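Local coordinates for Sfrice_029225 (Spodoptera frugiperda, PDB 6I50), which probably acts as a secreted tumour necrosis factor-family cytokine that binds a receptor of the tumour necrosis factor receptor type, at residues Gly27-Ser32 against Ser146-Glu151; Tyr73-Tyr78 against Lys152-Leu157. All coordinates share one frame; numbering follows the deposited sequence.

In the fold
From the N terminus, the chain first lays down 27-32, just after residues 14-26, which are not modelled, and later 73-78 on strand 68-80. Both pair with strand 144-161 near the C terminus. Interaction 1 closes the longer loop, with 113 residues between its segments; interaction 2 closes one of 73. The segments alternate along the chain, so the two contacts cross. Their centres lie about 11 Å apart. They meet where L147 N comes 2.7 Å from Y77 O, a probable hydrogen bond. Strand 144-161 thereby joins strands 28-31 and 68-80 in one antiparallel sheet, with the break after L147 separating the two pairings.

Interaction 1 of 2, residues Gly27-Ser32 against Ser146-Glu151; sequences GLVRVS and SLMQPE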
loop_
_atom_site.group_PDB
_atom_site.type_symbol
_atom_site.label_atom_id
_atom_site.label_comp_id
_atom_site.label_asym_id
_atom_site.label_seq_id
_atom_site.Cartn_x
_atom_site.Cartn_y
_atom_site.Cartn_z
ATOM N N GLY A 27 -22.803 6.945 1.759
ATOM C CA GLY A 27 -21.712 7.850 1.425
ATOM C C GLY A 27 -21.297 7.830 -0.040
ATOM O O GLY A 27 -20.164 8.184 -0.386
ATOM N N LEU A 28 -22.224 7.427 -0.906
ATOM C CA LEU A 28 -21.936 7.273 -2.327
ATOM C C LEU A 28 -21.907 8.631 -3.021
ATOM O O LEU A 28 -22.856 9.414 -2.910
ATOM C CB LEU A 28 -22.984 6.364 -2.975
ATOM C CG LEU A 28 -22.747 5.871 -4.404
ATOM C CD1 LEU A 28 -21.558 4.929 -4.456
ATOM C CD2 LEU A 28 -23.997 5.189 -4.946
ATOM N N VAL A 29 -20.827 8.898 -3.752
ATOM C CA VAL A 29 -20.629 10.162 -4.450
ATOM C C VAL A 29 -20.306 9.875 -5.910
ATOM O O VAL A 29 -19.440 9.045 -6.209
ATOM C CB VAL A 29 -19.500 10.993 -3.809
ATOM C CG1 VAL A 29 -19.220 12.247 -4.629
ATOM C CG2 VAL A 29 -19.863 11.365 -2.375
ATOM N N ARG A 30 -20.996 10.567 -6.816
ATOM C CA ARG A 30 -20.666 10.539 -8.236
ATOM C C ARG A 30 -19.645 11.629 -8.521
ATOM O O ARG A 30 -19.848 12.790 -8.152
ATOM C CB ARG A 30 -21.911 10.750 -9.107
ATOM C CG ARG A 30 -21.778 10.206 -10.528
ATOM C CD ARG A 30 -22.758 10.879 -11.489
ATOM N NE ARG A 30 -23.843 9.986 -11.896
ATOM C CZ ARG A 30 -23.802 9.181 -12.956
ATOM N NH1 ARG A 30 -24.841 8.406 -13.247
ATOM N NH2 ARG A 30 -22.727 9.148 -13.726
ATOM N N VAL A 31 -18.547 11.254 -9.169
ATOM C CA VAL A 31 -17.479 12.183 -9.518
ATOM C C VAL A 31 -17.518 12.384 -11.025
ATOM O O VAL A 31 -17.350 11.425 -11.790
ATOM C CB VAL A 31 -16.105 11.667 -9.061
ATOM C CG1 VAL A 31 -14.999 12.594 -9.553
ATOM C CG2 VAL A 31 -16.069 11.540 -7.545
ATOM N N SER A 32 -17.737 13.626 -11.451
ATOM C CA SER A 32 -17.858 13.920 -12.869
ATOM C C SER A 32 -16.501 13.821 -13.562
ATOM O O SER A 32 -15.442 13.886 -12.932
ATOM C CB SER A 32 -18.449 15.312 -13.075
ATOM O OG SER A 32 -19.706 15.418 -12.431
ATOM N N SER A 146 -17.982 6.429 -6.033
ATOM C CA SER A 146 -17.116 5.953 -4.965
ATOM C C SER A 146 -17.785 6.198 -3.620
ATOM O O SER A 146 -18.643 7.075 -3.479
ATOM C CB SER A 146 -15.739 6.631 -5.006
ATOM O OG SER A 146 -15.865 8.035 -5.147
ATOM N N LEU A 147 -17.386 5.405 -2.624
ATOM C CA LEU A 147 -17.895 5.547 -1.262
ATOM C C LEU A 147 -16.931 6.422 -0.470
ATOM O O LEU A 147 -15.789 6.025 -0.206
ATOM C CB LEU A 147 -18.070 4.185 -0.596
ATOM C CG LEU A 147 -19.190 3.306 -1.143
ATOM C CD1 LEU A 147 -19.209 1.966 -0.423
ATOM C CD2 LEU A 147 -20.527 4.014 -0.994
ATOM N N MET A 148 -17.389 7.610 -0.087
ATOM C CA MET A 148 -16.538 8.560 0.624
ATOM C C MET A 148 -16.827 8.471 2.123
ATOM O O MET A 148 -17.446 9.339 2.740
ATOM C CB MET A 148 -16.741 9.970 0.080
ATOM C CG MET A 148 -16.582 10.063 -1.432
ATOM S SD MET A 148 -15.069 9.252 -1.978
ATOM C CE MET A 148 -13.903 10.165 -1.018
ATOM N N GLN A 149 -16.361 7.369 2.695
ATOM C CA GLN A 149 -16.438 7.087 4.117
ATOM C C GLN A 149 -15.018 6.943 4.646
ATOM O O GLN A 149 -14.124 6.527 3.900
ATOM C CB GLN A 149 -17.251 5.810 4.388
ATOM C CG GLN A 149 -18.692 5.883 3.868
ATOM C CD GLN A 149 -19.417 4.545 3.912
ATOM O OE1 GLN A 149 -18.820 3.490 3.713
ATOM N NE2 GLN A 149 -20.715 4.590 4.178
ATOM N N PRO A 150 -14.767 7.308 5.912
ATOM C CA PRO A 150 -13.372 7.507 6.346
ATOM C C PRO A 150 -12.515 6.264 6.227
ATOM O O PRO A 150 -11.333 6.357 5.876
ATOM C CB PRO A 150 -13.524 7.946 7.811
ATOM C CG PRO A 150 -14.915 8.440 7.927
ATOM C CD PRO A 150 -15.730 7.619 6.982
ATOM N N GLU A 151 -13.077 5.098 6.521
ATOM C CA GLU A 151 -12.315 3.862 6.438
ATOM C C GLU A 151 -12.149 3.361 5.007
ATOM O O GLU A 151 -11.334 2.460 4.779
ATOM C CB GLU A 151 -12.987 2.788 7.299
ATOM C CG GLU A 151 -14.235 2.149 6.678
ATOM C CD GLU A 151 -15.499 2.974 6.838
ATOM O OE1 GLU A 151 -15.441 4.113 7.360
ATOM O OE2 GLU A 151 -16.570 2.466 6.442
#
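L28 and L147 meet through their branch ends, CD1 of L28 lying 3.7 Å from CD2 of L147. The two side chains cross obliquely on one face of the sheet. CG of L28 is anti to its own N (chi1 -170°), while CG of L147 is anti to its carbonyl carbon. These settings bring the two ends together over the backbone pair. L147 also packs on Y77 and L79 of strand 68-80.

Beyond the last bridge, M148 reaches V29 on the side where V29 and S146 lie. The two side chains cross at about a right angle, and CG2 of V29 sits 3.7 Å from CG of M148. The M148 chain folds at chi2, which turns SD away from 27-32. T12 touches both of these side chains.

The backbones hold this arrangement in antiparallel register. V29 and S146 form a hydrogen-bonded pair: V29 N gives to S146 O at 2.9 Å, and S146 N gives to V29 O at 3.0 Å. L28 and L147 are the neighbouring non-hydrogen-bonded pair. A third bond runs from M148 N to G27 O at 2.8 Å. It is straight at the hydrogen (170°), but the donor is tilted 31° from the carbonyl plane. S146 O also receives a CA-H...O contact from L28 CA.

Polar side chains beside the pairing turn to other partners: R30 forms a salt bridge with D143, and Q149 OE1 bonds to K152 NZ.

The chemistry is that of a short sheet edge. Three backbone bonds fix the register, and a small apolar contact lies on each face. Side-chain charges take no part between the two segments, so the pairing rests on main-chain polarity and aliphatic packing.

Interaction 2 of 2, residues Tyr73-Tyr78 against Lys152-Leu157; sequences YVQIYY and KSFIGL
This is a buried antiparallel strand pairing inside the inner sheet of the jelly roll, joining strand 68-80 to the C-terminal part of strand 144-161. The axes of 73-78 and 154-157 come within 4.8 Å and run antiparallel, at 177°. Y73 with G156 and Q75 with F154 are hydrogen-bonded pairs; V74 with I155 between them is not.

Y73, Q75 and F154 share one face. The Y73 ring lies over G156, whose CA stands 3.8 Å from the ring centroid in a CH-pi contact. A chi1 of 57° in Y73 puts CG between N and the carbonyl carbon, which swings the ring across to this partner. F154 CD1 meets the edge of the Y73 ring, and the two side chains cross at about a right angle. Q75 CB lies over one face of the F154 ring, 3.8 Å from its centroid. Y73 OH bonds to H7 and to A126 N of the second subunit. Replacing Y73 by an alanine would probably open a gap over G156 and leave H7 and A126 N of the second subunit without this hydroxyl.

Q75 NE2 gives a 2.8 Å bond to K152 O, which lies close to the Q75 amide plane, but the donor stands above the carbonyl plane. Q75 OE1 bonds to S123 of the second subunit. S153 OG accepts from Y77 N at 2.9 Å and also bonds to L147 O. K152 lays its aliphatic chain over the Y77 ring, with CD 3.6 Å from the centroid, nearly on the normal.

On the other face V74 and I155 lie side by side. Y73 and F154 pack on A124 of the second subunit, and Y77 on A106 of it. This face meets the next subunit, as in the TNF jelly-roll trimer.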
loop_
_atom_site.group_PDB
_atom_site.type_symbol
_atom_site.label_atom_id
_atom_site.label_comp_id
_atom_site.label_asym_id
_atom_site.label_seq_id
_atom_site.Cartn_x
_atom_site.Cartn_y
_atom_site.Cartn_z
ATOM N N TYR A 73 0.067 8.195 -0.107
ATOM C CA TYR A 73 -0.787 7.037 -0.341
ATOM C C TYR A 73 -2.213 7.505 -0.601
ATOM O O TYR A 73 -2.656 8.532 -0.074
ATOM C CB TYR A 73 -0.735 6.044 0.838
ATOM C CG TYR A 73 -1.123 6.646 2.169
ATOM C CD1 TYR A 73 -2.463 6.731 2.548
ATOM C CD2 TYR A 73 -0.154 7.131 3.046
ATOM C CE1 TYR A 73 -2.827 7.301 3.757
ATOM C CE2 TYR A 73 -0.510 7.693 4.267
ATOM C CZ TYR A 73 -1.849 7.773 4.613
ATOM O OH TYR A 73 -2.204 8.333 5.815
ATOM N N VAL A 74 -2.915 6.756 -1.445
ATOM C CA VAL A 74 -4.274 7.086 -1.858
ATOM C C VAL A 74 -5.082 5.802 -1.940
ATOM O O VAL A 74 -4.603 4.788 -2.463
ATOM C CB VAL A 74 -4.296 7.807 -3.223
ATOM C CG1 VAL A 74 -5.726 7.996 -3.714
ATOM C CG2 VAL A 74 -3.559 9.143 -3.161
ATOM N N GLN A 75 -6.319 5.847 -1.448
ATOM C CA GLN A 75 -7.282 4.778 -1.690
ATOM C C GLN A 75 -8.618 5.381 -2.092
ATOM O O GLN A 75 -9.147 6.254 -1.393
ATOM C CB GLN A 75 -7.474 3.890 -0.461
ATOM C CG GLN A 75 -8.511 2.790 -0.685
ATOM C CD GLN A 75 -8.417 1.702 0.358
ATOM O OE1 GLN A 75 -7.402 1.010 0.456
ATOM N NE2 GLN A 75 -9.484 1.532 1.143
ATOM N N ILE A 76 -9.155 4.928 -3.219
ATOM C CA ILE A 76 -10.512 5.258 -3.635
ATOM C C ILE A 76 -11.314 3.968 -3.614
ATOM O O ILE A 76 -10.933 2.978 -4.256
ATOM C CB ILE A 76 -10.552 5.911 -5.026
ATOM C CG1 ILE A 76 -9.697 7.190 -5.048
ATOM C CG2 ILE A 76 -11.988 6.221 -5.428
ATOM C CD1 ILE A 76 -10.160 8.271 -4.083
ATOM N N TYR A 77 -12.418 3.973 -2.877
ATOM C CA TYR A 77 -13.294 2.809 -2.765
ATOM C C TYR A 77 -14.450 3.012 -3.738
ATOM O O TYR A 77 -15.349 3.819 -3.491
ATOM C CB TYR A 77 -13.768 2.659 -1.323
ATOM C CG TYR A 77 -14.444 1.352 -0.967
ATOM C CD1 TYR A 77 -15.700 1.036 -1.465
ATOM C CD2 TYR A 77 -13.848 0.465 -0.080
ATOM C CE1 TYR A 77 -16.329 -0.144 -1.117
ATOM C CE2 TYR A 77 -14.473 -0.719 0.274
ATOM C CZ TYR A 77 -15.711 -1.013 -0.244
ATOM O OH TYR A 77 -16.340 -2.186 0.106
ATOM N N TYR A 78 -14.429 2.278 -4.846
ATOM C CA TYR A 78 -15.481 2.392 -5.847
ATOM C C TYR A 78 -16.635 1.454 -5.536
ATOM O O TYR A 78 -16.439 0.333 -5.055
ATOM C CB TYR A 78 -14.937 2.080 -7.244
ATOM C CG TYR A 78 -13.899 3.066 -7.727
ATOM C CD1 TYR A 78 -14.265 4.230 -8.392
ATOM C CD2 TYR A 78 -12.548 2.832 -7.514
ATOM C CE1 TYR A 78 -13.305 5.133 -8.832
ATOM C CE2 TYR A 78 -11.588 3.717 -7.951
ATOM C CZ TYR A 78 -11.967 4.865 -8.606
ATOM O OH TYR A 78 -10.991 5.739 -9.035
ATOM N N LYS A 152 -12.877 3.926 4.043
ATOM C CA LYS A 152 -12.897 3.399 2.680
ATOM C C LYS A 152 -12.056 4.207 1.694
ATOM O O LYS A 152 -11.393 3.620 0.833
ATOM C CB LYS A 152 -14.345 3.321 2.174
ATOM C CG LYS A 152 -15.178 2.261 2.892
ATOM C CD LYS A 152 -16.474 1.964 2.148
ATOM C CE LYS A 152 -17.203 0.775 2.767
ATOM N NZ LYS A 152 -17.772 1.097 4.111
ATOM N N SER A 153 -12.064 5.536 1.784
ATOM C CA SER A 153 -11.384 6.384 0.808
ATOM C C SER A 153 -10.594 7.463 1.533
ATOM O O SER A 153 -11.096 8.059 2.490
ATOM C CB SER A 153 -12.383 7.034 -0.167
ATOM O OG SER A 153 -13.074 6.050 -0.926
ATOM N N PHE A 154 -9.361 7.711 1.083
ATOM C CA PHE A 154 -8.499 8.641 1.809
ATOM C C PHE A 154 -7.270 8.984 0.975
ATOM O O PHE A 154 -6.951 8.314 -0.012
ATOM C CB PHE A 154 -8.071 8.059 3.161
ATOM C CG PHE A 154 -7.619 6.619 3.093
ATOM C CD1 PHE A 154 -6.326 6.300 2.705
ATOM C CD2 PHE A 154 -8.484 5.591 3.434
ATOM C CE1 PHE A 154 -5.910 4.981 2.642
ATOM C CE2 PHE A 154 -8.072 4.269 3.376
ATOM C CZ PHE A 154 -6.778 3.965 2.988
ATOM N N ILE A 155 -6.570 10.033 1.407
ATOM C CA ILE A 155 -5.278 10.426 0.850
ATOM C C ILE A 155 -4.433 10.971 1.994
ATOM O O ILE A 155 -4.915 11.756 2.815
ATOM C CB ILE A 155 -5.410 11.466 -0.286
ATOM C CG1 ILE A 155 -4.032 11.984 -0.712
ATOM C CG2 ILE A 155 -6.310 12.635 0.119
ATOM C CD1 ILE A 155 -4.056 12.822 -1.981
ATOM N N GLY A 156 -3.194 10.500 2.090
ATOM C CA GLY A 156 -2.325 10.910 3.172
ATOM C C GLY A 156 -0.897 11.016 2.687
ATOM O O GLY A 156 -0.530 10.484 1.633
ATOM N N LEU A 157 -0.094 11.740 3.460
ATOM C CA LEU A 157 1.304 11.905 3.110
ATOM C C LEU A 157 2.111 12.186 4.362
ATOM O O LEU A 157 1.636 12.837 5.299
ATOM C CB LEU A 157 1.551 13.026 2.085
ATOM C CG LEU A 157 0.619 14.177 1.690
ATOM C CD1 LEU A 157 -0.190 14.759 2.833
ATOM C CD2 LEU A 157 1.459 15.266 1.035
#